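Local coordinates for uncharacterized protein (Bacteroides eggerthii, PDB 4FTD), which is of unknown function but joins an immunoglobulin-like domain to a six-bladed beta-propeller and may take part in carbohydrate metabolism, at residues 44-50 with 103-109; 55-60 with 73-79. All coordinates share one frame; numbering follows the deposited sequence.

Contact 1: residues 44-50 with 103-109; sequences INFPRLD and MKVRKRV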
ATOM      1  N   ILE A  44      14.337   1.509  38.029  1.00 51.37           N
ATOM      2  CA  ILE A  44      13.265   2.472  38.041  1.00 52.73           C
ATOM      3  C   ILE A  44      13.077   2.929  36.596  1.00 51.58           C
ATOM      4  O   ILE A  44      14.043   3.286  35.925  1.00 50.57           O
ATOM      5  CB  ILE A  44      13.568   3.704  38.925  1.00 51.09           C
ATOM      6  CG1 ILE A  44      13.937   3.317  40.390  1.00 46.55           C
ATOM      7  CG2 ILE A  44      12.367   4.667  38.900  1.00 47.79           C
ATOM      8  CD1 ILE A  44      14.679   4.406  41.178  1.00 39.63           C
ATOM      9  N   ASN A  45      11.838   2.880  36.125  1.00 52.70           N
ATOM     10  CA  ASN A  45      11.453   3.407  34.809  1.00 58.12           C
ATOM     11  C   ASN A  45      10.313   4.413  34.906  1.00 51.64           C
ATOM     12  O   ASN A  45       9.595   4.470  35.892  1.00 51.69           O
ATOM     13  CB  ASN A  45      11.087   2.272  33.826  1.00 56.68           C
ATOM     14  CG  ASN A  45      12.304   1.526  33.371  1.00 59.56           C
ATOM     15  OD1 ASN A  45      12.963   1.956  32.439  1.00 61.61           O
ATOM     16  ND2 ASN A  45      12.691   0.494  34.114  1.00 62.53           N
ATOM     17  N   PHE A  46      10.190   5.208  33.854  1.00 51.53           N
ATOM     18  CA  PHE A  46       9.132   6.195  33.699  1.00 50.45           C
ATOM     19  C   PHE A  46       8.601   6.135  32.289  1.00 49.10           C
ATOM     20  O   PHE A  46       9.322   5.728  31.387  1.00 53.30           O
ATOM     21  CB  PHE A  46       9.701   7.613  33.900  1.00 52.37           C
ATOM     22  CG  PHE A  46      10.244   7.852  35.270  1.00 49.28           C
ATOM     23  CD1 PHE A  46      11.574   7.563  35.558  1.00 47.75           C
ATOM     24  CD2 PHE A  46       9.426   8.349  36.274  1.00 50.85           C
ATOM     25  CE1 PHE A  46      12.090   7.774  36.841  1.00 49.60           C
ATOM     26  CE2 PHE A  46       9.919   8.539  37.560  1.00 50.99           C
ATOM     27  CZ  PHE A  46      11.252   8.260  37.838  1.00 49.20           C
ATOM     28  N   PRO A  47       7.364   6.592  32.080  1.00 57.73           N
ATOM     29  CA  PRO A  47       6.942   6.802  30.681  1.00 56.59           C
ATOM     30  C   PRO A  47       7.898   7.789  29.987  1.00 55.88           C
ATOM     31  O   PRO A  47       8.597   8.581  30.640  1.00 55.34           O
ATOM     32  CB  PRO A  47       5.535   7.380  30.793  1.00 60.28           C
ATOM     33  CG  PRO A  47       5.209   7.486  32.239  1.00 67.89           C
ATOM     34  CD  PRO A  47       6.307   6.871  33.058  1.00 57.76           C
ATOM     35  N   ARG A  48       7.968   7.703  28.674  1.00 56.18           N
ATOM     36  CA  ARG A  48       8.871   8.551  27.912  1.00 58.63           C
ATOM     37  C   ARG A  48       8.447  10.010  28.103  1.00 53.16           C
ATOM     38  O   ARG A  48       7.267  10.312  28.142  1.00 53.26           O
ATOM     39  CB  ARG A  48       8.865   8.168  26.431  1.00 59.88           C
ATOM     40  CG  ARG A  48       9.387   6.762  26.172  1.00 62.23           C
ATOM     41  CD  ARG A  48       9.187   6.311  24.737  1.00 70.07           C
ATOM     42  NE  ARG A  48       9.959   5.087  24.501  1.00 74.07           N
ATOM     43  CZ  ARG A  48      11.276   5.044  24.246  1.00 77.67           C
ATOM     44  NH1 ARG A  48      12.031   6.151  24.140  1.00 76.29           N
ATOM     45  NH2 ARG A  48      11.863   3.870  24.073  1.00 72.49           N
ATOM     46  N   LEU A  49       9.415  10.899  28.243  1.00 50.85           N
ATOM     47  CA  LEU A  49       9.145  12.304  28.504  1.00 50.85           C
ATOM     48  C   LEU A  49       9.260  13.144  27.236  1.00 54.69           C
ATOM     49  O   LEU A  49       9.997  12.797  26.280  1.00 54.72           O
ATOM     50  CB  LEU A  49      10.127  12.830  29.565  1.00 50.12           C
ATOM     51  CG  LEU A  49      10.203  12.052  30.878  1.00 51.38           C
ATOM     52  CD1 LEU A  49      11.130  12.785  31.856  1.00 45.87           C
ATOM     53  CD2 LEU A  49       8.808  11.894  31.466  1.00 49.56           C
ATOM     54  N   ASP A  50       8.569  14.284  27.243  1.00 50.04           N
ATOM     55  CA  ASP A  50       8.621  15.208  26.120  1.00 55.72           C
ATOM     56  C   ASP A  50      10.052  15.602  25.882  1.00 56.39           C
ATOM     57  O   ASP A  50      10.774  15.881  26.824  1.00 54.09           O
ATOM     58  CB  ASP A  50       7.818  16.477  26.382  1.00 62.13           C
ATOM     59  CG  ASP A  50       6.387  16.203  26.662  1.00 60.09           C
ATOM     60  OD1 ASP A  50       5.882  15.234  26.073  1.00 68.91           O
ATOM     61  OD2 ASP A  50       5.782  16.942  27.479  1.00 71.77           O
HETATM   62  N   MSE A 103      18.186   4.026  37.506  1.00 50.15           N
HETATM   63  CA  MSE A 103      17.040   4.816  37.094  1.00 49.24           C
HETATM   64  C   MSE A 103      17.187   5.303  35.663  1.00 50.22           C
HETATM   65  O   MSE A 103      18.084   6.079  35.376  1.00 48.54           O
HETATM   66  CB  MSE A 103      16.832   5.988  38.050  1.00 46.32           C
HETATM   67  CG  MSE A 103      15.619   6.832  37.689  1.00 46.45           C
HETATM   68 SE   MSE A 103      15.166   8.125  39.081  0.75 49.73          SE
HETATM   69  CE  MSE A 103      14.941   9.800  37.953  1.00 51.24           C
ATOM     70  N   LYS A 104      16.274   4.856  34.790  1.00 51.28           N
ATOM     71  CA  LYS A 104      16.323   5.169  33.363  1.00 52.67           C
ATOM     72  C   LYS A 104      15.265   6.210  33.000  1.00 47.60           C
ATOM     73  O   LYS A 104      14.090   6.058  33.354  1.00 49.31           O
ATOM     74  CB  LYS A 104      16.110   3.906  32.521  1.00 56.76           C
ATOM     75  CG  LYS A 104      16.325   4.108  31.016  1.00 59.57           C
ATOM     76  CD  LYS A 104      15.882   2.886  30.220  1.00 67.27           C
ATOM     77  CE  LYS A 104      16.785   1.688  30.484  1.00 65.94           C
ATOM     78  NZ  LYS A 104      16.360   0.527  29.662  1.00 70.27           N
ATOM     79  N   VAL A 105      15.708   7.275  32.328  1.00 51.57           N
ATOM     80  CA  VAL A 105      14.819   8.307  31.805  1.00 50.21           C
ATOM     81  C   VAL A 105      14.949   8.273  30.266  1.00 49.55           C
ATOM     82  O   VAL A 105      16.066   8.222  29.742  1.00 58.03           O
ATOM     83  CB  VAL A 105      15.119   9.712  32.359  1.00 52.14           C
ATOM     84  CG1 VAL A 105      14.268  10.747  31.643  1.00 53.56           C
ATOM     85  CG2 VAL A 105      14.858   9.783  33.873  1.00 46.84           C
ATOM     86  N   ARG A 106      13.795   8.320  29.589  1.00 54.05           N
ATOM     87  CA  ARG A 106      13.687   8.178  28.140  1.00 57.76           C
ATOM     88  C   ARG A 106      12.900   9.310  27.489  1.00 54.26           C
ATOM     89  O   ARG A 106      11.942   9.804  28.087  1.00 55.41           O
ATOM     90  CB  ARG A 106      12.979   6.862  27.848  1.00 60.98           C
ATOM     91  CG  ARG A 106      13.738   5.652  28.356  1.00 61.00           C
ATOM     92  CD  ARG A 106      12.972   4.380  28.102  1.00 61.13           C
ATOM     93  NE  ARG A 106      11.762   4.329  28.916  1.00 61.75           N
ATOM     94  CZ  ARG A 106      10.640   3.697  28.585  1.00 61.73           C
ATOM     95  NH1 ARG A 106      10.532   3.063  27.431  1.00 65.47           N
ATOM     96  NH2 ARG A 106       9.591   3.723  29.402  1.00 68.56           N
ATOM     97  N   LYS A 107      13.331   9.714  26.281  1.00 59.57           N
ATOM     98  CA  LYS A 107      12.654  10.734  25.474  1.00 55.81           C
ATOM     99  C   LYS A 107      11.589  10.049  24.644  1.00 61.07           C
ATOM    100  O   LYS A 107      11.759   8.895  24.207  1.00 65.10           O
ATOM    101  CB  LYS A 107      13.595  11.441  24.466  1.00 60.31           C
ATOM    102  CG  LYS A 107      14.685  12.347  25.033  1.00 62.70           C
ATOM    103  CD  LYS A 107      15.636  12.853  23.946  1.00 65.61           C
ATOM    104  CE  LYS A 107      16.798  13.632  24.551  1.00 65.01           C
ATOM    105  NZ  LYS A 107      17.754  14.139  23.526  1.00 71.40           N
ATOM    106  N   ARG A 108      10.520  10.780  24.355  1.00 59.30           N
ATOM    107  CA  ARG A 108       9.532  10.304  23.384  1.00 61.48           C
ATOM    108  C   ARG A 108      10.156  10.233  22.004  1.00 66.12           C
ATOM    109  O   ARG A 108      11.004  11.055  21.670  1.00 66.10           O
ATOM    110  CB  ARG A 108       8.331  11.220  23.344  1.00 57.95           C
ATOM    111  CG  ARG A 108       7.497  11.077  24.593  1.00 60.67           C
ATOM    112  CD  ARG A 108       6.446  12.134  24.630  1.00 61.25           C
ATOM    113  NE  ARG A 108       5.569  11.995  23.484  1.00 69.45           N
ATOM    114  CZ  ARG A 108       4.816  12.970  22.993  1.00 79.83           C
ATOM    115  NH1 ARG A 108       4.822  14.197  23.531  1.00 76.17           N
ATOM    116  NH2 ARG A 108       4.045  12.716  21.944  1.00 87.07           N
ATOM    117  N   VAL A 109       9.737   9.232  21.230  1.00 70.25           N
ATOM    118  CA  VAL A 109      10.242   8.994  19.892  1.00 73.72           C
ATOM    119  C   VAL A 109       9.024   9.016  18.968  1.00 72.80           C
ATOM    120  O   VAL A 109       8.162   8.155  19.095  1.00 72.12           O
ATOM    121  CB  VAL A 109      10.972   7.635  19.824  1.00 72.77           C
ATOM    122  CG1 VAL A 109      11.364   7.291  18.393  1.00 73.48           C
ATOM    123  CG2 VAL A 109      12.176   7.655  20.751  1.00 69.87           C
TER
HETATM  124  O   HOH W   1      12.236   4.754  31.758  1.00 54.49           O
HETATM  125  O   HOH W   2      12.967   0.344  30.159  1.00 77.08           O
HETATM  126  O   HOH W   3      11.216   7.754  30.885  1.00 54.29           O
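R106 and R48 reach across in opposite senses, each giving a guanidinium N-H to a backbone carbonyl. R106 bends at chi3 (-68°) to bring NH2 to F46 O (2.8 Å), tilted out of the carbonyl plane; R48, extended from CG to NE, sets NH1 2.8 Å from K107 O. The side chains cross at about a right angle, R48 CG over one face of the R106 guanidinium. R48 NE and R106 NH1, like charges, come within 3.6 Å, probably offset by the salt bridge of D453 OXT to R106 NH2. R108 NH1 forms a salt bridge with D50 OD1 (2.9 Å), on the anti side of the carboxylate; D50 OD2 pairs with K31. The SE of selenomethionine M103 lies at the F46 ring edge, a Met-aromatic contact, and L49 CD1 packs on V105 CG1.

Around F46 the backbones part and a water accepts from F46 N and R106 NE; they rejoin at L49 and K107, shifted by one residue, through L49 N to R106 O and R108 N to L49 O. At I44 and M103, with K104 N bonded to I44 O, strand 43-45 runs parallel to strand 98-106, the one parallel pairing in the mixed sheet of the immunoglobulin-like domain.

Contact 2: residues 55-60 with 73-79; sequences FSALSI and EVMDYSM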
ATOM      1  N   PHE A  55      16.110  18.195  30.953  1.00 54.91           N
ATOM      2  CA  PHE A  55      16.645  16.962  31.563  1.00 54.68           C
ATOM      3  C   PHE A  55      17.842  17.205  32.471  1.00 58.63           C
ATOM      4  O   PHE A  55      18.258  16.296  33.177  1.00 55.32           O
ATOM      5  CB  PHE A  55      17.085  15.963  30.487  1.00 57.92           C
ATOM      6  CG  PHE A  55      15.968  15.413  29.657  1.00 54.40           C
ATOM      7  CD1 PHE A  55      15.223  14.339  30.114  1.00 51.10           C
ATOM      8  CD2 PHE A  55      15.708  15.916  28.392  1.00 57.43           C
ATOM      9  CE1 PHE A  55      14.201  13.810  29.344  1.00 58.72           C
ATOM     10  CE2 PHE A  55      14.682  15.398  27.613  1.00 63.10           C
ATOM     11  CZ  PHE A  55      13.925  14.340  28.095  1.00 65.37           C
ATOM     12  N   SER A  56      18.396  18.417  32.456  1.00 59.22           N
ATOM     13  CA  SER A  56      19.590  18.725  33.243  1.00 62.91           C
ATOM     14  C   SER A  56      19.368  18.816  34.749  1.00 62.38           C
ATOM     15  O   SER A  56      20.327  18.656  35.515  1.00 54.04           O
ATOM     16  CB  SER A  56      20.254  20.016  32.728  1.00 64.01           C
ATOM     17  OG  SER A  56      19.536  21.172  33.112  1.00 60.99           O
ATOM     18  N   ALA A  57      18.141  19.124  35.172  1.00 54.30           N
ATOM     19  CA  ALA A  57      17.809  19.188  36.579  1.00 51.19           C
ATOM     20  C   ALA A  57      16.371  18.645  36.819  1.00 53.01           C
ATOM     21  O   ALA A  57      15.412  19.405  36.910  1.00 55.63           O
ATOM     22  CB  ALA A  57      17.958  20.607  37.112  1.00 56.63           C
ATOM     23  N   LEU A  58      16.241  17.319  36.886  1.00 46.06           N
ATOM     24  CA  LEU A  58      14.946  16.684  37.195  1.00 45.86           C
ATOM     25  C   LEU A  58      14.755  16.626  38.720  1.00 42.83           C
ATOM     26  O   LEU A  58      15.589  16.070  39.446  1.00 44.53           O
ATOM     27  CB  LEU A  58      14.845  15.284  36.599  1.00 46.32           C
ATOM     28  CG  LEU A  58      14.881  15.221  35.072  1.00 52.09           C
ATOM     29  CD1 LEU A  58      14.761  13.787  34.641  1.00 44.13           C
ATOM     30  CD2 LEU A  58      13.786  16.066  34.438  1.00 47.04           C
ATOM     31  N   SER A  59      13.670  17.220  39.209  1.00 41.95           N
ATOM     32  CA  SER A  59      13.331  17.231  40.636  1.00 41.40           C
ATOM     33  C   SER A  59      12.447  15.990  40.873  1.00 40.71           C
ATOM     34  O   SER A  59      11.517  15.726  40.093  1.00 41.29           O
ATOM     35  CB  SER A  59      12.600  18.525  41.049  1.00 43.53           C
ATOM     36  OG  SER A  59      13.517  19.625  41.143  1.00 43.41           O
ATOM     37  N   ILE A  60      12.751  15.241  41.926  1.00 43.30           N
ATOM     38  CA  ILE A  60      12.067  13.997  42.230  1.00 41.71           C
ATOM     39  C   ILE A  60      11.513  14.032  43.641  1.00 47.66           C
ATOM     40  O   ILE A  60      11.984  14.768  44.481  1.00 43.40           O
ATOM     41  CB  ILE A  60      12.992  12.756  42.051  1.00 45.37           C
ATOM     42  CG1 ILE A  60      14.186  12.813  43.004  1.00 52.30           C
ATOM     43  CG2 ILE A  60      13.490  12.637  40.589  1.00 43.37           C
ATOM     44  CD1 ILE A  60      14.896  11.483  43.161  1.00 53.81           C
ATOM     45  N   GLU A  73      17.526  15.313  45.719  1.00 48.66           N
ATOM     46  CA  GLU A  73      16.176  15.455  45.160  1.00 48.25           C
ATOM     47  C   GLU A  73      16.210  15.944  43.744  1.00 46.23           C
ATOM     48  O   GLU A  73      15.140  16.148  43.176  1.00 46.15           O
ATOM     49  CB  GLU A  73      15.342  16.489  45.970  1.00 51.70           C
ATOM     50  CG  GLU A  73      15.043  16.102  47.394  1.00 64.87           C
ATOM     51  CD  GLU A  73      13.909  16.917  48.008  1.00 64.87           C
ATOM     52  OE1 GLU A  73      13.646  18.115  47.682  1.00 60.37           O
ATOM     53  OE2 GLU A  73      13.234  16.317  48.842  1.00 64.94           O
ATOM     54  N   VAL A  74      17.413  16.228  43.215  1.00 45.54           N
ATOM     55  CA  VAL A  74      17.600  16.797  41.878  1.00 48.49           C
ATOM     56  C   VAL A  74      18.576  15.896  41.157  1.00 45.31           C
ATOM     57  O   VAL A  74      19.557  15.501  41.742  1.00 47.91           O
ATOM     58  CB  VAL A  74      18.131  18.249  41.887  1.00 52.38           C
ATOM     59  CG1 VAL A  74      18.119  18.807  40.453  1.00 60.62           C
ATOM     60  CG2 VAL A  74      17.256  19.097  42.771  1.00 60.01           C
HETATM   61  N   MSE A  75      18.295  15.539  39.914  1.00 42.22           N
HETATM   62  CA  MSE A  75      19.177  14.622  39.171  1.00 51.32           C
HETATM   63  C   MSE A  75      19.465  15.174  37.776  1.00 49.07           C
HETATM   64  O   MSE A  75      18.588  15.767  37.147  1.00 45.49           O
HETATM   65  CB  MSE A  75      18.506  13.243  39.077  1.00 46.23           C
HETATM   66  CG  MSE A  75      18.377  12.573  40.448  1.00 52.40           C
HETATM   67 SE   MSE A  75      17.603  10.789  40.326  0.75 59.28          SE
HETATM   68  CE  MSE A  75      19.289   9.780  39.686  1.00 50.50           C
ATOM     69  N   ASP A  76      20.681  14.950  37.294  1.00 49.63           N
ATOM     70  CA  ASP A  76      21.133  15.458  35.995  1.00 51.49           C
ATOM     71  C   ASP A  76      21.071  14.330  34.965  1.00 54.01           C
ATOM     72  O   ASP A  76      21.900  13.405  34.978  1.00 54.67           O
ATOM     73  CB  ASP A  76      22.564  15.997  36.122  1.00 54.10           C
ATOM     74  CG  ASP A  76      23.091  16.623  34.818  1.00 61.02           C
ATOM     75  OD1 ASP A  76      22.409  16.634  33.768  1.00 64.86           O
ATOM     76  OD2 ASP A  76      24.235  17.099  34.857  1.00 68.72           O
ATOM     77  N   TYR A  77      20.064  14.396  34.103  1.00 55.74           N
ATOM     78  CA  TYR A  77      19.882  13.452  33.001  1.00 57.54           C
ATOM     79  C   TYR A  77      20.193  14.105  31.632  1.00 55.48           C
ATOM     80  O   TYR A  77      19.618  13.728  30.622  1.00 60.46           O
ATOM     81  CB  TYR A  77      18.454  12.887  33.039  1.00 56.65           C
ATOM     82  CG  TYR A  77      18.335  11.729  33.996  1.00 51.74           C
ATOM     83  CD1 TYR A  77      18.093  11.942  35.344  1.00 46.68           C
ATOM     84  CD2 TYR A  77      18.562  10.431  33.569  1.00 47.52           C
ATOM     85  CE1 TYR A  77      18.012  10.881  36.223  1.00 49.21           C
ATOM     86  CE2 TYR A  77      18.480   9.360  34.444  1.00 49.91           C
ATOM     87  CZ  TYR A  77      18.211   9.597  35.775  1.00 45.23           C
ATOM     88  OH  TYR A  77      18.107   8.549  36.662  1.00 51.20           O
ATOM     89  N   SER A  78      21.077  15.093  31.621  1.00 59.12           N
ATOM     90  CA  SER A  78      21.535  15.717  30.388  1.00 68.60           C
ATOM     91  C   SER A  78      21.878  14.644  29.345  1.00 67.96           C
ATOM     92  O   SER A  78      22.570  13.664  29.640  1.00 68.29           O
ATOM     93  CB  SER A  78      22.765  16.586  30.656  1.00 79.38           C
ATOM     94  OG  SER A  78      22.414  17.716  31.416  1.00 71.48           O
HETATM   95  N   MSE A  79      21.337  14.829  28.148  1.00 73.59           N
HETATM   96  CA  MSE A  79      21.567  13.965  26.996  1.00 73.68           C
HETATM   97  C   MSE A  79      21.799  14.881  25.803  1.00 79.78           C
HETATM   98  O   MSE A  79      21.184  15.937  25.730  1.00 74.37           O
HETATM   99  CB  MSE A  79      20.296  13.167  26.694  1.00 72.12           C
HETATM  100  CG  MSE A  79      20.109  11.938  27.488  1.00 73.68           C
HETATM  101 SE   MSE A  79      18.316  11.246  27.252  0.75 75.64          SE
HETATM  102  CE  MSE A  79      17.431  12.145  28.787  1.00 55.88           C
TER
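L58 and M75 exchange two backbone hydrogen bonds, L58 N to M75 O and M75 N to L58 O, both 2.8 Å, which makes them a hydrogen-bonded antiparallel pair. I60 N to E73 O continues the pairing at one end. At the other, beyond the strands, Y77 N donates to F55 O at 2.8 Å with a more bent N-H...O angle of 141°. Next to that bond D76 forms an Asx turn. Its OD1 takes S78 N at 3.0 Å on the anti side and the S78 hydroxyl at 2.6 Å through the syn lone pair, two bonds that fix the carboxylate's rotation and bring S78 OG against S56 CB.

Strand 74-75 is an outermost strand of the mixed sheet in the immunoglobulin-like domain, and these bonds attach it to strand 58-64. S59 and V74, a non-hydrogen-bonded pair, put their side chains on one side of the sheet; L58 and M75 occupy the other, the side that faces strand 98-106.

There L58 CD1 approaches Y77 CD1 at 3.9 Å, the two side chains crossing at about a right angle. I60 CG1 sits between the backbone N and the carbonyl carbon (chi1 62°), and from it CD1 extends to the selenium of M75 (4.0 Å). The chain of M79, also a selenomethionine, bends at chi3 (-93°) and lays CE over one face of the F55 ring. CE is 3.7 Å from the ring centroid in a CH-pi contact offset toward CD1, with SE farther out above the same face. L49 and K107 also touch F55.

How the contacts relate
The centres of the two contacts lie 12 Å apart, and both belong to the mixed sheet of the immunoglobulin-like domain, on the same side of the chain's centre. Contact 2 is nested in the loop that contact 1 closes: after strand 43-45, later along the chain come 58-64 and 74-75, and after 85-93 strand 98-106 returns to pair with 43-45. They meet in the interior, where Y77 OH probably hydrogen-bonds to M103 O (2.8 Å), V105 CG2 packs on the Y77 ring and M103 CE on M75 SE. Contact 2 fastens an outer strand, whereas contact 1 lies where the chain leaves this domain for the propeller, and a common core joins them.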